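Local coordinates for putative exported protein (PDB 2PFZ) that binds pyroglutamic acid as an extracytoplasmic solute receptor, probably delivering it to a tripartite ATP-independent periplasmic transporter, at residues E63-N68 with P206-L211; G138-A143 with V175-M180. All blocks are in the same frame, centred on the assembly; numbering follows the deposited sequence.

Contact 1 (63-68 with 206-211) and contact 2 (138-143 with 175-180) belong to two different sheets of this solute receptor, an antiparallel one of three strands and a mixed one of six. Their centres lie about 22 Å apart and their nearest atoms about 7 Å, so they do not touch. The pyroglutamic acid sits between them: P206 of contact 1 has its side chain about 4 Å from the ligand, while R142 of contact 2 grips the carboxylate. Along the chain contact 2 is nested inside the loop closed by contact 1. The centre of contact 1 is about 5 Å, and that of contact 2 about 18 Å, from the centre of the chain.

Contact 1: E63-N68 with P206-L211; sequences EILLTN and PKNAVL
I64 and A209 exchange two backbone hydrogen bonds, I64 N to A209 O and A209 N to I64 O, both 2.8 Å long, which makes them a hydrogen-bonded antiparallel pair. One step on, L66 N gives a hydrogen bond of 3.1 Å to K207 O. That carbonyl also accepts a hydrogen bond from a water, which itself accepts one from T67 N, so the link between the segments persists where the strand turns into the 3-10 segment. On the face with E63, L65, N208 and V210, the amide of N208 reaches the carboxylate of E63 through ND2 and OE2, a weak hydrogen bond of 2.9 Å, with the two flat groups turned 76° to each other. Both side chains have other partners: E63 OE1 meets T7, and N208 OD1 takes the indole N-H of W119. Asparagine suits the place because ND2 can donate to E63 while OD1 accepts from this pocket tryptophan. L65 lays its CD1 beside OD1 of N208 and 4.2 Å from P206 CB; the proline ring in turn touches the ligand.

I64 and A209 share the other face, where L66 and L211 pack against them. L66 puts CD2 3.7 Å from A209 CB, whose small methyl leaves room for this leucine and for I64. I64 holds CG1 between its backbone N and carbonyl carbon (chi1 59°), and CD1 then meets L211 CD1 at 4.0 Å, the two chains at about a right angle. CD1 of L66 touches the bent K207 chain, whose ammonium forms a salt bridge with D79. Helix 88-107 packs against L66 and L211. In this periplasmic-binding-protein fold, strand 207-213 is the middle one of three, antiparallel to 61-65 and 111-118, and P206, just ahead of it, lies at the ligand pocket.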
ATOM      1  N   GLU A  63       0.002   7.915   8.169  1.00 15.11           N
ATOM      2  CA  GLU A  63      -0.214   6.751   7.306  1.00 15.17           C
ATOM      3  C   GLU A  63       0.892   6.643   6.248  1.00 15.06           C
ATOM      4  O   GLU A  63       1.179   7.622   5.509  1.00 15.53           O
ATOM      5  CB  GLU A  63      -1.574   6.846   6.615  1.00 15.18           C
ATOM      6  CG  GLU A  63      -1.903   5.544   5.893  1.00 15.14           C
ATOM      7  CD  GLU A  63      -2.823   5.705   4.727  1.00 14.80           C
ATOM      8  OE1 GLU A  63      -2.685   6.691   3.942  1.00 15.00           O
ATOM      9  OE2 GLU A  63      -3.662   4.794   4.582  1.00 14.81           O
ATOM     10  N   ILE A  64       1.523   5.473   6.180  1.00 14.89           N
ATOM     11  CA  ILE A  64       2.548   5.213   5.175  1.00 14.34           C
ATOM     12  C   ILE A  64       2.149   4.010   4.303  1.00 13.98           C
ATOM     13  O   ILE A  64       1.243   3.261   4.662  1.00 13.88           O
ATOM     14  CB  ILE A  64       3.950   4.908   5.789  1.00 14.55           C
ATOM     15  CG1 ILE A  64       3.900   3.683   6.719  1.00 13.48           C
ATOM     16  CG2 ILE A  64       4.583   6.155   6.483  1.00 13.63           C
ATOM     17  CD1 ILE A  64       5.214   2.932   6.783  1.00 10.99           C
ATOM     18  N   LEU A  65       2.825   3.864   3.163  1.00 13.21           N
ATOM     19  CA  LEU A  65       2.765   2.669   2.331  1.00 13.04           C
ATOM     20  C   LEU A  65       4.027   1.914   2.684  1.00 13.02           C
ATOM     21  O   LEU A  65       5.134   2.440   2.478  1.00 12.38           O
ATOM     22  CB  LEU A  65       2.846   3.050   0.853  1.00 12.81           C
ATOM     23  CG  LEU A  65       2.928   1.885  -0.136  1.00 13.86           C
ATOM     24  CD1 LEU A  65       1.591   1.209  -0.208  1.00 15.19           C
ATOM     25  CD2 LEU A  65       3.412   2.414  -1.507  1.00 14.41           C
ATOM     26  N   LEU A  66       3.885   0.704   3.215  1.00 13.28           N
ATOM     27  CA  LEU A  66       5.065  -0.005   3.749  1.00 13.43           C
ATOM     28  C   LEU A  66       6.175  -0.109   2.717  1.00 14.21           C
ATOM     29  O   LEU A  66       7.343   0.135   3.022  1.00 15.65           O
ATOM     30  CB  LEU A  66       4.692  -1.405   4.244  1.00 13.73           C
ATOM     31  CG  LEU A  66       3.725  -1.476   5.428  1.00 12.83           C
ATOM     32  CD1 LEU A  66       3.227  -2.887   5.678  1.00 14.19           C
ATOM     33  CD2 LEU A  66       4.398  -0.899   6.659  1.00 16.03           C
ATOM     34  N   THR A  67       5.817  -0.507   1.498  1.00 14.65           N
ATOM     35  CA  THR A  67       6.810  -0.734   0.446  1.00 15.19           C
ATOM     36  C   THR A  67       7.606   0.511   0.012  1.00 15.45           C
ATOM     37  O   THR A  67       8.626   0.371  -0.640  1.00 15.34           O
ATOM     38  CB  THR A  67       6.223  -1.487  -0.798  1.00 15.46           C
ATOM     39  OG1 THR A  67       4.986  -0.889  -1.217  1.00 15.94           O
ATOM     40  CG2 THR A  67       6.013  -2.965  -0.481  1.00 16.28           C
ATOM     41  N   ASN A  68       7.145   1.717   0.361  1.00 15.36           N
ATOM     42  CA  ASN A  68       7.958   2.910   0.110  1.00 16.07           C
ATOM     43  C   ASN A  68       9.277   2.855   0.859  1.00 16.24           C
ATOM     44  O   ASN A  68      10.233   3.583   0.511  1.00 16.03           O
ATOM     45  CB  ASN A  68       7.228   4.196   0.499  1.00 16.56           C
ATOM     46  CG  ASN A  68       6.438   4.799  -0.638  1.00 17.05           C
ATOM     47  OD1 ASN A  68       5.459   5.540  -0.404  1.00 17.62           O
ATOM     48  ND2 ASN A  68       6.867   4.530  -1.875  1.00 13.39           N
ATOM     49  N   PRO A 206      -0.352  -4.549  -1.604  1.00 13.08           N
ATOM     50  CA  PRO A 206       0.553  -3.809  -0.737  1.00 11.54           C
ATOM     51  C   PRO A 206      -0.261  -3.156   0.372  1.00 12.55           C
ATOM     52  O   PRO A 206      -1.397  -2.748   0.143  1.00 12.82           O
ATOM     53  CB  PRO A 206       1.125  -2.742  -1.678  1.00 12.64           C
ATOM     54  CG  PRO A 206       0.036  -2.471  -2.666  1.00 12.15           C
ATOM     55  CD  PRO A 206      -0.796  -3.754  -2.764  1.00 12.64           C
ATOM     56  N   LYS A 207       0.310  -3.037   1.566  1.00 12.42           N
ATOM     57  CA  LYS A 207      -0.445  -2.438   2.683  1.00 12.61           C
ATOM     58  C   LYS A 207       0.005  -1.022   2.993  1.00 12.61           C
ATOM     59  O   LYS A 207       1.178  -0.689   2.835  1.00 13.45           O
ATOM     60  CB  LYS A 207      -0.313  -3.294   3.951  1.00 12.64           C
ATOM     61  CG  LYS A 207      -0.810  -4.758   3.796  1.00 13.35           C
ATOM     62  CD  LYS A 207      -0.842  -5.536   5.143  1.00 12.94           C
ATOM     63  CE  LYS A 207       0.546  -5.643   5.754  1.00 13.66           C
ATOM     64  NZ  LYS A 207       1.527  -6.245   4.790  1.00 13.42           N
ATOM     65  N   ASN A 208      -0.943  -0.205   3.431  1.00 13.77           N
ATOM     66  CA  ASN A 208      -0.627   0.997   4.222  1.00 13.95           C
ATOM     67  C   ASN A 208      -0.564   0.632   5.692  1.00 14.34           C
ATOM     68  O   ASN A 208      -1.100  -0.406   6.101  1.00 14.86           O
ATOM     69  CB  ASN A 208      -1.671   2.087   3.966  1.00 13.92           C
ATOM     70  CG  ASN A 208      -1.535   2.694   2.589  1.00 14.18           C
ATOM     71  OD1 ASN A 208      -0.604   2.370   1.847  1.00 14.87           O
ATOM     72  ND2 ASN A 208      -2.461   3.570   2.230  1.00 13.99           N
ATOM     73  N   ALA A 209       0.082   1.477   6.492  1.00 14.16           N
ATOM     74  CA  ALA A 209       0.151   1.269   7.919  1.00 13.36           C
ATOM     75  C   ALA A 209      -0.003   2.620   8.573  1.00 13.28           C
ATOM     76  O   ALA A 209       0.572   3.623   8.122  1.00 11.98           O
ATOM     77  CB  ALA A 209       1.501   0.665   8.329  1.00 13.54           C
ATOM     78  N   VAL A 210      -0.764   2.636   9.659  1.00 13.39           N
ATOM     79  CA  VAL A 210      -0.863   3.846  10.461  1.00 13.77           C
ATOM     80  C   VAL A 210       0.091   3.667  11.643  1.00 14.24           C
ATOM     81  O   VAL A 210      -0.049   2.721  12.425  1.00 14.19           O
ATOM     82  CB  VAL A 210      -2.301   4.094  10.912  1.00 14.21           C
ATOM     83  CG1 VAL A 210      -2.357   5.252  11.930  1.00 13.69           C
ATOM     84  CG2 VAL A 210      -3.171   4.399   9.680  1.00 14.64           C
ATOM     85  N   LEU A 211       1.075   4.563  11.717  1.00 14.91           N
ATOM     86  CA  LEU A 211       2.140   4.526  12.712  1.00 15.57           C
ATOM     87  C   LEU A 211       1.876   5.610  13.722  1.00 16.20           C
ATOM     88  O   LEU A 211       1.302   6.641  13.390  1.00 16.31           O
ATOM     89  CB  LEU A 211       3.491   4.808  12.069  1.00 14.95           C
ATOM     90  CG  LEU A 211       3.874   4.089  10.775  1.00 15.51           C
ATOM     91  CD1 LEU A 211       5.336   4.454  10.427  1.00 14.38           C
ATOM     92  CD2 LEU A 211       3.704   2.579  10.903  1.00 18.85           C
TER
HETATM   93  O   HOH W   1       3.223  -1.844   0.864  1.00 11.24           O

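Contact 2: G138-A143 with V175-M180; sequences GLKWRA and VIDSYM. With PCA (pyroglutamic acid), chain B.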
ATOM      1  N   GLY A 138      10.156  -2.055 -22.533  1.00 29.37           N
ATOM      2  CA  GLY A 138      10.088  -0.701 -23.077  1.00 28.58           C
ATOM      3  C   GLY A 138       8.886   0.130 -22.662  1.00 27.91           C
ATOM      4  O   GLY A 138       8.728   1.265 -23.112  1.00 27.82           O
ATOM      5  N   LEU A 139       8.035  -0.411 -21.791  1.00 27.31           N
ATOM      6  CA  LEU A 139       6.902   0.358 -21.268  1.00 26.51           C
ATOM      7  C   LEU A 139       7.432   1.607 -20.541  1.00 25.73           C
ATOM      8  O   LEU A 139       8.471   1.525 -19.900  1.00 25.39           O
ATOM      9  CB  LEU A 139       6.038  -0.523 -20.333  1.00 26.85           C
ATOM     10  CG  LEU A 139       4.919  -1.372 -20.978  1.00 27.22           C
ATOM     11  CD1 LEU A 139       4.232  -2.268 -19.959  1.00 27.37           C
ATOM     12  CD2 LEU A 139       3.898  -0.448 -21.670  1.00 27.90           C
ATOM     13  N   LYS A 140       6.733   2.739 -20.683  1.00 25.22           N
ATOM     14  CA  LYS A 140       7.022   3.974 -19.944  1.00 25.56           C
ATOM     15  C   LYS A 140       6.269   3.877 -18.617  1.00 23.60           C
ATOM     16  O   LYS A 140       5.136   4.323 -18.503  1.00 23.77           O
ATOM     17  CB  LYS A 140       6.543   5.228 -20.703  1.00 25.73           C
ATOM     18  CG  LYS A 140       7.258   5.523 -22.028  1.00 28.09           C
ATOM     19  CD  LYS A 140       6.916   6.939 -22.533  1.00 28.24           C
ATOM     20  CE  LYS A 140       5.578   6.984 -23.267  1.00 31.07           C
ATOM     21  NZ  LYS A 140       5.182   8.378 -23.635  1.00 36.19           N
ATOM     22  N   TRP A 141       6.915   3.285 -17.626  1.00 21.72           N
ATOM     23  CA  TRP A 141       6.238   2.771 -16.440  1.00 20.94           C
ATOM     24  C   TRP A 141       6.272   3.777 -15.292  1.00 20.63           C
ATOM     25  O   TRP A 141       7.302   4.389 -15.047  1.00 21.83           O
ATOM     26  CB  TRP A 141       6.980   1.511 -16.038  1.00 22.40           C
ATOM     27  CG  TRP A 141       6.447   0.673 -14.924  1.00 21.16           C
ATOM     28  CD1 TRP A 141       6.536   0.933 -13.585  1.00 24.49           C
ATOM     29  CD2 TRP A 141       5.882  -0.644 -15.043  1.00 21.23           C
ATOM     30  NE1 TRP A 141       6.012  -0.127 -12.861  1.00 22.18           N
ATOM     31  CE2 TRP A 141       5.628  -1.114 -13.730  1.00 22.35           C
ATOM     32  CE3 TRP A 141       5.572  -1.479 -16.140  1.00 24.01           C
ATOM     33  CZ2 TRP A 141       5.045  -2.372 -13.472  1.00 23.87           C
ATOM     34  CZ3 TRP A 141       4.987  -2.749 -15.890  1.00 21.71           C
ATOM     35  CH2 TRP A 141       4.739  -3.180 -14.557  1.00 22.45           C
ATOM     36  N   ARG A 142       5.146   3.948 -14.619  1.00 19.11           N
ATOM     37  CA  ARG A 142       5.075   4.735 -13.396  1.00 18.78           C
ATOM     38  C   ARG A 142       5.232   3.814 -12.180  1.00 18.41           C
ATOM     39  O   ARG A 142       4.405   2.920 -11.939  1.00 18.47           O
ATOM     40  CB  ARG A 142       3.760   5.508 -13.340  1.00 18.20           C
ATOM     41  CG  ARG A 142       3.492   6.255 -11.999  1.00 18.10           C
ATOM     42  CD  ARG A 142       2.578   5.427 -11.060  1.00 17.21           C
ATOM     43  NE  ARG A 142       2.334   6.077  -9.766  1.00 16.78           N
ATOM     44  CZ  ARG A 142       1.453   5.633  -8.870  1.00 17.45           C
ATOM     45  NH1 ARG A 142       0.700   4.555  -9.139  1.00 17.85           N
ATOM     46  NH2 ARG A 142       1.314   6.278  -7.712  1.00 17.93           N
ATOM     47  N   ALA A 143       6.302   4.034 -11.426  1.00 17.74           N
ATOM     48  CA  ALA A 143       6.503   3.318 -10.177  1.00 16.81           C
ATOM     49  C   ALA A 143       5.879   4.149  -9.076  1.00 16.52           C
ATOM     50  O   ALA A 143       5.753   5.362  -9.203  1.00 15.96           O
ATOM     51  CB  ALA A 143       7.986   3.105  -9.901  1.00 17.28           C
ATOM     52  N   VAL A 175       4.267  11.484 -19.573  1.00 31.05           N
ATOM     53  CA  VAL A 175       5.546  11.021 -19.041  1.00 30.72           C
ATOM     54  C   VAL A 175       5.545   9.504 -18.841  1.00 29.81           C
ATOM     55  O   VAL A 175       6.595   8.851 -18.939  1.00 30.21           O
ATOM     56  CB  VAL A 175       5.904  11.749 -17.708  1.00 30.85           C
ATOM     57  CG1 VAL A 175       7.210  11.239 -17.148  1.00 32.24           C
ATOM     58  CG2 VAL A 175       5.975  13.278 -17.927  1.00 31.64           C
ATOM     59  N   ILE A 176       4.365   8.950 -18.545  1.00 29.11           N
ATOM     60  CA  ILE A 176       4.182   7.505 -18.335  1.00 27.77           C
ATOM     61  C   ILE A 176       2.921   7.014 -19.049  1.00 27.21           C
ATOM     62  O   ILE A 176       1.938   7.746 -19.133  1.00 27.24           O
ATOM     63  CB  ILE A 176       4.124   7.139 -16.807  1.00 27.67           C
ATOM     64  CG1 ILE A 176       2.890   7.746 -16.103  1.00 27.33           C
ATOM     65  CG2 ILE A 176       5.422   7.513 -16.112  1.00 27.25           C
ATOM     66  CD1 ILE A 176       1.651   6.785 -16.036  1.00 26.17           C
ATOM     67  N   ASP A 177       2.958   5.776 -19.547  1.00 26.48           N
ATOM     68  CA  ASP A 177       1.870   5.199 -20.362  1.00 25.93           C
ATOM     69  C   ASP A 177       1.263   3.934 -19.742  1.00 24.54           C
ATOM     70  O   ASP A 177       0.325   3.324 -20.302  1.00 23.91           O
ATOM     71  CB  ASP A 177       2.374   4.869 -21.792  1.00 26.90           C
ATOM     72  CG  ASP A 177       3.585   3.910 -21.809  1.00 28.52           C
ATOM     73  OD1 ASP A 177       3.833   3.188 -20.825  1.00 31.82           O
ATOM     74  OD2 ASP A 177       4.314   3.848 -22.835  1.00 32.39           O
ATOM     75  N   SER A 178       1.839   3.523 -18.611  1.00 22.95           N
ATOM     76  CA  SER A 178       1.547   2.240 -17.985  1.00 21.50           C
ATOM     77  C   SER A 178       2.004   2.290 -16.527  1.00 21.03           C
ATOM     78  O   SER A 178       2.860   3.095 -16.170  1.00 20.85           O
ATOM     79  CB  SER A 178       2.301   1.110 -18.697  1.00 21.62           C
ATOM     80  OG  SER A 178       3.714   1.264 -18.551  1.00 20.65           O
ATOM     81  N   TYR A 179       1.413   1.420 -15.713  1.00 20.82           N
ATOM     82  CA  TYR A 179       1.817   1.181 -14.338  1.00 19.21           C
ATOM     83  C   TYR A 179       1.089   0.002 -13.677  1.00 18.85           C
ATOM     84  O   TYR A 179       0.055  -0.443 -14.148  1.00 18.95           O
ATOM     85  CB  TYR A 179       1.680   2.442 -13.477  1.00 19.11           C
ATOM     86  CG  TYR A 179       0.294   2.942 -13.186  1.00 18.57           C
ATOM     87  CD1 TYR A 179      -0.403   3.709 -14.125  1.00 18.32           C
ATOM     88  CD2 TYR A 179      -0.309   2.720 -11.935  1.00 15.31           C
ATOM     89  CE1 TYR A 179      -1.675   4.196 -13.847  1.00 17.76           C
ATOM     90  CE2 TYR A 179      -1.586   3.187 -11.665  1.00 17.63           C
ATOM     91  CZ  TYR A 179      -2.267   3.935 -12.623  1.00 19.00           C
ATOM     92  OH  TYR A 179      -3.533   4.447 -12.359  1.00 19.55           O
ATOM     93  N   MET A 180       1.639  -0.489 -12.570  1.00 18.23           N
ATOM     94  CA  MET A 180       0.886  -1.408 -11.713  1.00 17.55           C
ATOM     95  C   MET A 180       0.349  -0.701 -10.479  1.00 18.09           C
ATOM     96  O   MET A 180       1.039   0.128  -9.890  1.00 17.76           O
ATOM     97  CB  MET A 180       1.676  -2.650 -11.354  1.00 17.72           C
ATOM     98  CG  MET A 180       1.911  -3.556 -12.570  1.00 15.84           C
ATOM     99  SD  MET A 180       2.784  -5.073 -12.184  1.00 18.04           S
ATOM    100  CE  MET A 180       1.478  -6.027 -11.416  1.00 16.71           C
TER
HETATM  101  N   PCA B   1      -2.368   2.564  -5.160  1.00 15.94           N
HETATM  102  CA  PCA B   1      -1.217   3.278  -4.575  1.00 16.87           C
HETATM  103  CB  PCA B   1      -0.240   2.299  -3.922  1.00 16.52           C
HETATM  104  CG  PCA B   1      -0.810   0.913  -4.159  1.00 15.73           C
HETATM  105  CD  PCA B   1      -2.112   1.175  -4.856  1.00 15.83           C
HETATM  106  OE  PCA B   1      -2.933   0.282  -5.119  1.00 15.77           O
HETATM  107  C   PCA B   1      -0.492   3.947  -5.720  1.00 17.64           C
HETATM  108  O   PCA B   1       0.313   4.868  -5.532  1.00 17.85           O
HETATM  109  OXT PCA B   1      -0.721   3.552  -6.875  1.00 17.91           O
HETATM  110  O   HOH W   2       3.752   0.484 -10.735  1.00 14.64           O
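Two neighbouring parallel strands of the six-stranded mixed sheet, 140-143 and 178-181, meet here and present R142 to the ligand in the pyroglutamic acid pocket. R142 N donates to S178 O at 2.9 Å, and D177 N to K140 O at 2.8 Å. The side chain of D177 reaches across to the other segment: with CG between its backbone N and carbonyl carbon (chi1 57°), the carboxylate is brought up to K140 N, where OD1 accepts a weak bond of 2.9 Å. S178 OG donates to the same OD1, helping to fix the carboxylate's rotation. The aliphatic part of K140 crosses D177 at about a right angle, while its ammonium binds G174 O.

The guanidinium of R142 offers NH1 to OXT of pyroglutamic acid (2.9 Å) and NH2 to O (2.8 Å), a two-pronged grip for which arginine is the natural choice against a carboxylate. NE is held by V162 O. The Y179 ring stands nearly perpendicular to the guanidinium, with CD2 3.5 Å from NH1; its hydroxyl meets T191 and its ring stacks with F125. W141 points to the other face of the sheet from R142 and Y179, and there its ring meets M180: M180 CG lies 3.5 Å from W141 CZ2, and M180 SD approaches the ring edge in a Met-aromatic contact. A water donates to R142 O and M180 O, bridging the strands. I176 packs its branched chain on R142 CB and reaches helix 167-172, whose L167 also touches R142 and Y179, while W141 meets A152 of helix 146-155 and P159 of the adjoining strand 158-161.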